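Local coordinates for protein xyloglucan-specific endo-beta-1,4-glucanase BoGH9A (Bacteroides ovatus, PDB 6DHT) that cleaves the beta-1,4-glucan backbone of xyloglucans internally, releasing xyloglucan oligosaccharides as a family 9 glycoside hydrolase, at residues S179-G184 with F379-F384; L185-Y190 with A272-Q277. One frame throughout, in Å; residues are numbered along the deposited sequence.

Interactions 1 and 2 share helix 176-192 and follow one another along it, their centres about 6 Å apart: residues 179-184 meet helix 379-386, and residues 185-190 meet helix 265-281. They join at Gly184, whose O lies 3.2 Å from Gln277 NE2 in a probable hydrogen bond, so a glycine of interaction 1 receives a side chain of interaction 2. Val274 also reaches back, its CG2 lying 3.4 Å from Ile183 CG2. Both contacts are buried in the helical catalytic domain, away from the predicted catalytic residues and the metal ligands. A bound di(hydroxyethyl)ether lies about 4 Å from the Tyr181 side chain of interaction 1.

Interaction 1 (S179-G184 with F379-F384)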
ATOM      1  N   SER A 179       5.105   8.007  -4.788  1.00 13.98           N
ATOM      2  CA  SER A 179       4.650   7.151  -5.874  1.00 13.83           C
ATOM      3  C   SER A 179       5.730   6.142  -6.285  1.00 13.80           C
ATOM      4  O   SER A 179       5.389   5.021  -6.640  1.00 13.92           O
ATOM      5  CB  SER A 179       4.096   7.959  -7.050  1.00 17.33           C
ATOM      6  OG  SER A 179       5.098   8.681  -7.709  1.00 15.56           O
ATOM      7  N   GLY A 180       6.998   6.527  -6.197  1.00 13.64           N
ATOM      8  CA  GLY A 180       8.101   5.631  -6.448  1.00 13.72           C
ATOM      9  C   GLY A 180       8.118   4.496  -5.450  1.00 13.97           C
ATOM     10  O   GLY A 180       8.272   3.333  -5.830  1.00 13.04           O
ATOM     11  N   TYR A 181       7.976   4.826  -4.177  1.00 14.80           N
ATOM     12  CA  TYR A 181       7.872   3.831  -3.111  1.00 12.38           C
ATOM     13  C   TYR A 181       6.688   2.889  -3.361  1.00 10.71           C
ATOM     14  O   TYR A 181       6.793   1.646  -3.228  1.00 12.36           O
ATOM     15  CB  TYR A 181       7.644   4.520  -1.761  1.00 14.51           C
ATOM     16  CG  TYR A 181       7.119   3.554  -0.752  1.00 14.24           C
ATOM     17  CD1 TYR A 181       7.958   2.653  -0.097  1.00 13.77           C
ATOM     18  CD2 TYR A 181       5.771   3.520  -0.476  1.00 13.59           C
ATOM     19  CE1 TYR A 181       7.429   1.742   0.826  1.00 14.25           C
ATOM     20  CE2 TYR A 181       5.240   2.625   0.413  1.00 14.58           C
ATOM     21  CZ  TYR A 181       6.075   1.730   1.061  1.00 14.23           C
ATOM     22  OH  TYR A 181       5.531   0.841   1.986  1.00 16.36           O
ATOM     23  N   SER A 182       5.547   3.468  -3.705  1.00 11.75           N
ATOM     24  CA  SER A 182       4.332   2.685  -3.877  1.00 12.23           C
ATOM     25  C   SER A 182       4.470   1.630  -4.973  1.00 10.24           C
ATOM     26  O   SER A 182       4.109   0.459  -4.795  1.00 11.33           O
ATOM     27  CB  SER A 182       3.144   3.591  -4.178  1.00 12.42           C
ATOM     28  OG  SER A 182       2.803   4.425  -3.057  1.00 12.88           O
ATOM     29  N   ILE A 183       4.965   2.051  -6.126  1.00 10.92           N
ATOM     30  CA  ILE A 183       5.253   1.138  -7.221  1.00 11.33           C
ATOM     31  C   ILE A 183       6.305   0.123  -6.781  1.00 11.41           C
ATOM     32  O   ILE A 183       6.155  -1.065  -7.037  1.00 11.51           O
ATOM     33  CB  ILE A 183       5.744   1.909  -8.433  1.00 11.71           C
ATOM     34  CG1 ILE A 183       4.667   2.840  -8.980  1.00 11.94           C
ATOM     35  CG2 ILE A 183       6.177   0.938  -9.489  1.00 12.08           C
ATOM     36  CD1 ILE A 183       5.174   3.905  -9.912  1.00 15.08           C
ATOM     37  N   GLY A 184       7.336   0.573  -6.070  1.00 11.39           N
ATOM     38  CA  GLY A 184       8.380  -0.324  -5.616  1.00 12.36           C
ATOM     39  C   GLY A 184       7.846  -1.472  -4.757  1.00 11.34           C
ATOM     40  O   GLY A 184       8.283  -2.618  -4.901  1.00 11.76           O
ATOM     41  N   PHE A 379      14.359   0.352   3.342  1.00 16.41           N
ATOM     42  CA  PHE A 379      15.266  -0.795   3.549  1.00 17.40           C
ATOM     43  C   PHE A 379      14.601  -2.090   3.126  1.00 15.02           C
ATOM     44  O   PHE A 379      15.212  -2.918   2.447  1.00 17.34           O
ATOM     45  CB  PHE A 379      15.701  -0.918   5.012  1.00 17.31           C
ATOM     46  CG  PHE A 379      16.915  -0.081   5.393  1.00 17.29           C
ATOM     47  CD1 PHE A 379      18.060  -0.054   4.608  1.00 20.04           C
ATOM     48  CD2 PHE A 379      16.921   0.624   6.583  1.00 19.51           C
ATOM     49  CE1 PHE A 379      19.165   0.679   4.997  1.00 18.63           C
ATOM     50  CE2 PHE A 379      18.022   1.372   6.952  1.00 20.88           C
ATOM     51  CZ  PHE A 379      19.143   1.385   6.152  1.00 20.32           C
ATOM     52  N   ALA A 380      13.356  -2.280   3.532  1.00 14.18           N
ATOM     53  CA  ALA A 380      12.683  -3.530   3.237  1.00 16.05           C
ATOM     54  C   ALA A 380      12.579  -3.815   1.746  1.00 14.83           C
ATOM     55  O   ALA A 380      12.603  -4.967   1.331  1.00 13.66           O
ATOM     56  CB  ALA A 380      11.287  -3.539   3.886  1.00 14.69           C
ATOM     57  N   LEU A 381      12.446  -2.786   0.931  1.00 14.47           N
ATOM     58  CA  LEU A 381      12.299  -3.010  -0.489  1.00 14.20           C
ATOM     59  C   LEU A 381      13.613  -3.538  -1.056  1.00 14.63           C
ATOM     60  O   LEU A 381      13.620  -4.357  -1.953  1.00 14.57           O
ATOM     61  CB  LEU A 381      11.867  -1.737  -1.217  1.00 14.44           C
ATOM     62  CG  LEU A 381      10.511  -1.157  -0.810  1.00 12.29           C
ATOM     63  CD1 LEU A 381      10.182   0.007  -1.738  1.00 13.37           C
ATOM     64  CD2 LEU A 381       9.418  -2.198  -0.786  1.00 14.21           C
ATOM     65  N   GLY A 382      14.707  -3.060  -0.492  1.00 13.75           N
ATOM     66  CA  GLY A 382      16.001  -3.589  -0.886  1.00 13.16           C
ATOM     67  C   GLY A 382      16.165  -5.021  -0.423  1.00 14.11           C
ATOM     68  O   GLY A 382      16.694  -5.883  -1.150  1.00 14.33           O
ATOM     69  N   ILE A 383      15.730  -5.291   0.809  1.00 13.96           N
ATOM     70  CA  ILE A 383      15.809  -6.628   1.381  1.00 14.72           C
ATOM     71  C   ILE A 383      14.998  -7.605   0.526  1.00 15.12           C
ATOM     72  O   ILE A 383      15.469  -8.720   0.201  1.00 13.99           O
ATOM     73  CB  ILE A 383      15.336  -6.639   2.849  1.00 14.61           C
ATOM     74  CG1 ILE A 383      16.362  -5.914   3.716  1.00 16.10           C
ATOM     75  CG2 ILE A 383      15.117  -8.044   3.347  1.00 16.56           C
ATOM     76  CD1 ILE A 383      15.945  -5.679   5.137  1.00 20.42           C
ATOM     77  N   PHE A 384      13.787  -7.207   0.125  1.00 14.33           N
ATOM     78  CA  PHE A 384      12.965  -8.108  -0.659  1.00 13.64           C
ATOM     79  C   PHE A 384      13.676  -8.496  -1.963  1.00 14.82           C
ATOM     80  O   PHE A 384      13.586  -9.645  -2.415  1.00 14.38           O
ATOM     81  CB  PHE A 384      11.585  -7.499  -1.003  1.00 13.37           C
ATOM     82  CG  PHE A 384      10.696  -7.150   0.182  1.00 14.95           C
ATOM     83  CD1 PHE A 384      10.826  -7.735   1.425  1.00 14.53           C
ATOM     84  CD2 PHE A 384       9.728  -6.168   0.018  1.00 14.15           C
ATOM     85  CE1 PHE A 384       9.980  -7.357   2.462  1.00 14.66           C
ATOM     86  CE2 PHE A 384       8.880  -5.811   1.043  1.00 14.34           C
ATOM     87  CZ  PHE A 384       9.011  -6.403   2.258  1.00 14.17           C
TER
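Tyr181 turns its CG away from its own backbone N (chi1 162°), swinging the ring out from helix 176-192, while Leu381 meets it with CG set opposite its carbonyl carbon (chi1 -62°) and CD1 extended beyond (chi2 -174°). The two side chains cross at about a right angle. The methyl end of Leu381 does the touching: CD1 approaches Tyr181 CD1 at 3.8 Å, coming obliquely to the ring, and stands 4.1 Å from Tyr181 CE1. The same methyl also rests against the helix backbone, 4.0 Å from Tyr181 O and 4.1 Å from Gly184 C. The CD1 branch thus sits between the Tyr181 ring and the main chain of Gly184, three residues on. Gly184 has no side chain, and Leu381 CD1 lies directly against its main chain, with the CA atoms of Gly184 and Leu381 7.0 Å apart. The contact is small, burying 128 Å² in all, and rests on van der Waals contact, with Leu381 as the sole residue of 379-384 that touches 179-184. Leu381 also touches Leu185 and Ser188 further along the same helix. Tyr181 also touches Pro373, in the loop leading to helix 379-386, and its side chain lies about 9 Å from a bound calcium ion. Helix 176-192, which directly follows strand 174-175, turns its other sides to helices 213-226, through Ile183, and 551-567, through Ser182, while the short helix 379-386 also stacks Phe384 on Tyr453 of helix 439-458.

Interaction 2 (L185-Y190 with A272-Q277); sequences LMQSIY and AAVMAQ
Gln187 lays its CB against the amide of Gln277, 3.3 Å from OE1 and 3.6 Å from CD, and then reaches past to bond with it. The two glutamines bridge neighbouring helices of the (alpha/alpha)6 barrel of family 9 glycoside hydrolases. The short segments 185-190 and 272-277 run nearly parallel, and their axes approach to 10.9 Å, a spacing the two long side chains span. Both side chains leave their helices toward the other segment and are extended beyond CG; chi1 of Gln277 (-171°) sets CG opposite the backbone N, which carries its amide across to Gln187. Their amide planes are steeply inclined to each other. Gln187 NE2 also bonds Ser278 OG, so two oxygens lie within bonding distance of this buried amide nitrogen, consistent with the modelled orientation of the amide. Gly184 O, which probably accepts from Gln277 NE2, also accepts from Ser188 OG; Ser188 OG itself stays 3.8 Å from Gln277 NE2. The methyl CG2 of Val274 stands more loosely by, 4.3 Å from Gln187 NE2. The bond from Gln187 NE2 to Gln277 OE1 is 2.9 Å long and fairly straight at 160°, with OE1 close to the donor's amide plane but NE2 above the acceptor's, 48° out of it.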
ATOM      1  N   LEU A 185       6.879  -1.160  -3.902  1.00 11.64           N
ATOM      2  CA  LEU A 185       6.266  -2.163  -3.040  1.00 11.66           C
ATOM      3  C   LEU A 185       5.393  -3.111  -3.867  1.00 11.16           C
ATOM      4  O   LEU A 185       5.516  -4.335  -3.737  1.00 10.98           O
ATOM      5  CB  LEU A 185       5.441  -1.484  -1.934  1.00 11.12           C
ATOM      6  CG  LEU A 185       4.705  -2.457  -1.004  1.00 11.93           C
ATOM      7  CD1 LEU A 185       5.658  -3.412  -0.311  1.00 12.37           C
ATOM      8  CD2 LEU A 185       3.898  -1.669   0.007  1.00 13.05           C
ATOM      9  N   MET A 186       4.530  -2.573  -4.727  1.00 11.34           N
ATOM     10  CA  MET A 186       3.631  -3.413  -5.494  1.00 10.77           C
ATOM     11  C   MET A 186       4.416  -4.301  -6.441  1.00 10.83           C
ATOM     12  O   MET A 186       4.080  -5.478  -6.624  1.00 11.68           O
ATOM     13  CB  MET A 186       2.558  -2.608  -6.215  1.00 11.28           C
ATOM     14  CG  MET A 186       1.573  -1.971  -5.242  1.00 10.59           C
ATOM     15  SD  MET A 186       0.254  -1.050  -6.023  1.00 12.09           S
ATOM     16  CE  MET A 186       1.095   0.430  -6.480  1.00 11.77           C
ATOM     17  N   GLN A 187       5.454  -3.751  -7.048  1.00 11.19           N
ATOM     18  CA  GLN A 187       6.299  -4.527  -7.968  1.00 10.70           C
ATOM     19  C   GLN A 187       7.168  -5.547  -7.242  1.00 11.93           C
ATOM     20  O   GLN A 187       7.630  -6.523  -7.859  1.00 12.04           O
ATOM     21  CB  GLN A 187       7.114  -3.577  -8.891  1.00 10.97           C
ATOM     22  CG  GLN A 187       6.202  -2.923  -9.912  1.00 12.75           C
ATOM     23  CD  GLN A 187       6.866  -2.120 -11.029  1.00 12.58           C
ATOM     24  OE1 GLN A 187       6.204  -1.861 -12.031  1.00 14.94           O
ATOM     25  NE2 GLN A 187       8.096  -1.677 -10.845  1.00 12.39           N
ATOM     26  N   SER A 188       7.418  -5.375  -5.948  1.00 12.25           N
ATOM     27  CA  SER A 188       8.089  -6.417  -5.159  1.00 12.48           C
ATOM     28  C   SER A 188       7.167  -7.642  -5.097  1.00 12.48           C
ATOM     29  O   SER A 188       7.598  -8.782  -5.333  1.00 13.34           O
ATOM     30  CB  SER A 188       8.407  -5.935  -3.735  1.00 13.09           C
ATOM     31  OG  SER A 188       9.296  -4.828  -3.746  1.00 14.04           O
ATOM     32  N   ILE A 189       5.888  -7.440  -4.805  1.00 11.34           N
ATOM     33  CA  ILE A 189       4.970  -8.572  -4.697  1.00 11.69           C
ATOM     34  C   ILE A 189       4.682  -9.170  -6.090  1.00 12.87           C
ATOM     35  O   ILE A 189       4.581 -10.400  -6.254  1.00 12.22           O
ATOM     36  CB  ILE A 189       3.674  -8.161  -3.906  1.00 12.46           C
ATOM     37  CG1 ILE A 189       3.912  -8.238  -2.379  1.00 14.26           C
ATOM     38  CG2 ILE A 189       2.479  -9.030  -4.235  1.00 13.22           C
ATOM     39  CD1 ILE A 189       4.935  -7.363  -1.842  1.00 19.07           C
ATOM     40  N   TYR A 190       4.586  -8.308  -7.095  1.00 12.42           N
ATOM     41  CA  TYR A 190       4.436  -8.775  -8.475  1.00 12.05           C
ATOM     42  C   TYR A 190       5.467  -9.853  -8.853  1.00 12.66           C
ATOM     43  O   TYR A 190       5.129 -10.888  -9.444  1.00 14.13           O
ATOM     44  CB  TYR A 190       4.548  -7.577  -9.434  1.00 12.85           C
ATOM     45  CG  TYR A 190       4.576  -8.023 -10.872  1.00 13.35           C
ATOM     46  CD1 TYR A 190       3.393  -8.302 -11.552  1.00 14.02           C
ATOM     47  CD2 TYR A 190       5.790  -8.170 -11.542  1.00 14.57           C
ATOM     48  CE1 TYR A 190       3.427  -8.782 -12.866  1.00 14.46           C
ATOM     49  CE2 TYR A 190       5.825  -8.615 -12.814  1.00 13.26           C
ATOM     50  CZ  TYR A 190       4.649  -8.895 -13.483  1.00 13.34           C
ATOM     51  OH  TYR A 190       4.754  -9.369 -14.792  1.00 18.50           O
ATOM     52  N   ALA A 272      15.431   6.233  -9.011  1.00 17.15           N
ATOM     53  CA  ALA A 272      16.451   5.324  -9.519  1.00 17.34           C
ATOM     54  C   ALA A 272      16.089   3.877  -9.213  1.00 15.95           C
ATOM     55  O   ALA A 272      16.174   3.021 -10.076  1.00 15.11           O
ATOM     56  CB  ALA A 272      17.800   5.680  -8.942  1.00 17.34           C
ATOM     57  N   ALA A 273      15.652   3.628  -7.985  1.00 14.87           N
ATOM     58  CA  ALA A 273      15.336   2.263  -7.559  1.00 15.73           C
ATOM     59  C   ALA A 273      14.183   1.709  -8.378  1.00 14.05           C
ATOM     60  O   ALA A 273      14.253   0.606  -8.895  1.00 14.99           O
ATOM     61  CB  ALA A 273      15.002   2.244  -6.096  1.00 16.16           C
ATOM     62  N   VAL A 274      13.093   2.468  -8.471  1.00 14.35           N
ATOM     63  CA  VAL A 274      11.916   1.966  -9.160  1.00 13.59           C
ATOM     64  C   VAL A 274      12.129   1.872 -10.661  1.00 13.18           C
ATOM     65  O   VAL A 274      11.594   0.998 -11.315  1.00 13.44           O
ATOM     66  CB  VAL A 274      10.661   2.774  -8.772  1.00 15.50           C
ATOM     67  CG1 VAL A 274      10.551   4.075  -9.522  1.00 14.76           C
ATOM     68  CG2 VAL A 274       9.397   1.946  -8.968  1.00 15.38           C
ATOM     69  N   MET A 275      12.962   2.748 -11.209  1.00 13.92           N
ATOM     70  CA  MET A 275      13.236   2.671 -12.638  1.00 15.84           C
ATOM     71  C   MET A 275      14.146   1.470 -12.969  1.00 12.61           C
ATOM     72  O   MET A 275      13.891   0.766 -13.931  1.00 14.79           O
ATOM     73  CB  MET A 275      13.813   4.007 -13.142  1.00 14.54           C
ATOM     74  CG  MET A 275      12.766   5.109 -13.180  1.00 16.39           C
ATOM     75  SD  MET A 275      11.511   4.753 -14.392  1.00 17.48           S
ATOM     76  CE  MET A 275      10.331   6.040 -14.009  1.00 16.27           C
ATOM     77  N   ALA A 276      15.134   1.230 -12.123  1.00 14.10           N
ATOM     78  CA  ALA A 276      15.977   0.044 -12.276  1.00 15.69           C
ATOM     79  C   ALA A 276      15.134  -1.247 -12.132  1.00 14.95           C
ATOM     80  O   ALA A 276      15.261  -2.182 -12.934  1.00 15.39           O
ATOM     81  CB  ALA A 276      17.095   0.079 -11.268  1.00 17.46           C
ATOM     82  N   GLN A 277      14.284  -1.294 -11.102  1.00 14.68           N
ATOM     83  CA  GLN A 277      13.349  -2.397 -10.926  1.00 14.13           C
ATOM     84  C   GLN A 277      12.477  -2.568 -12.172  1.00 13.56           C
ATOM     85  O   GLN A 277      12.346  -3.654 -12.717  1.00 14.06           O
ATOM     86  CB  GLN A 277      12.462  -2.092  -9.713  1.00 13.58           C
ATOM     87  CG  GLN A 277      11.545  -3.225  -9.232  1.00 13.57           C
ATOM     88  CD  GLN A 277      10.511  -2.739  -8.238  1.00 14.70           C
ATOM     89  OE1 GLN A 277       9.829  -1.745  -8.468  1.00 14.45           O
ATOM     90  NE2 GLN A 277      10.408  -3.429  -7.128  1.00 15.42           N
TER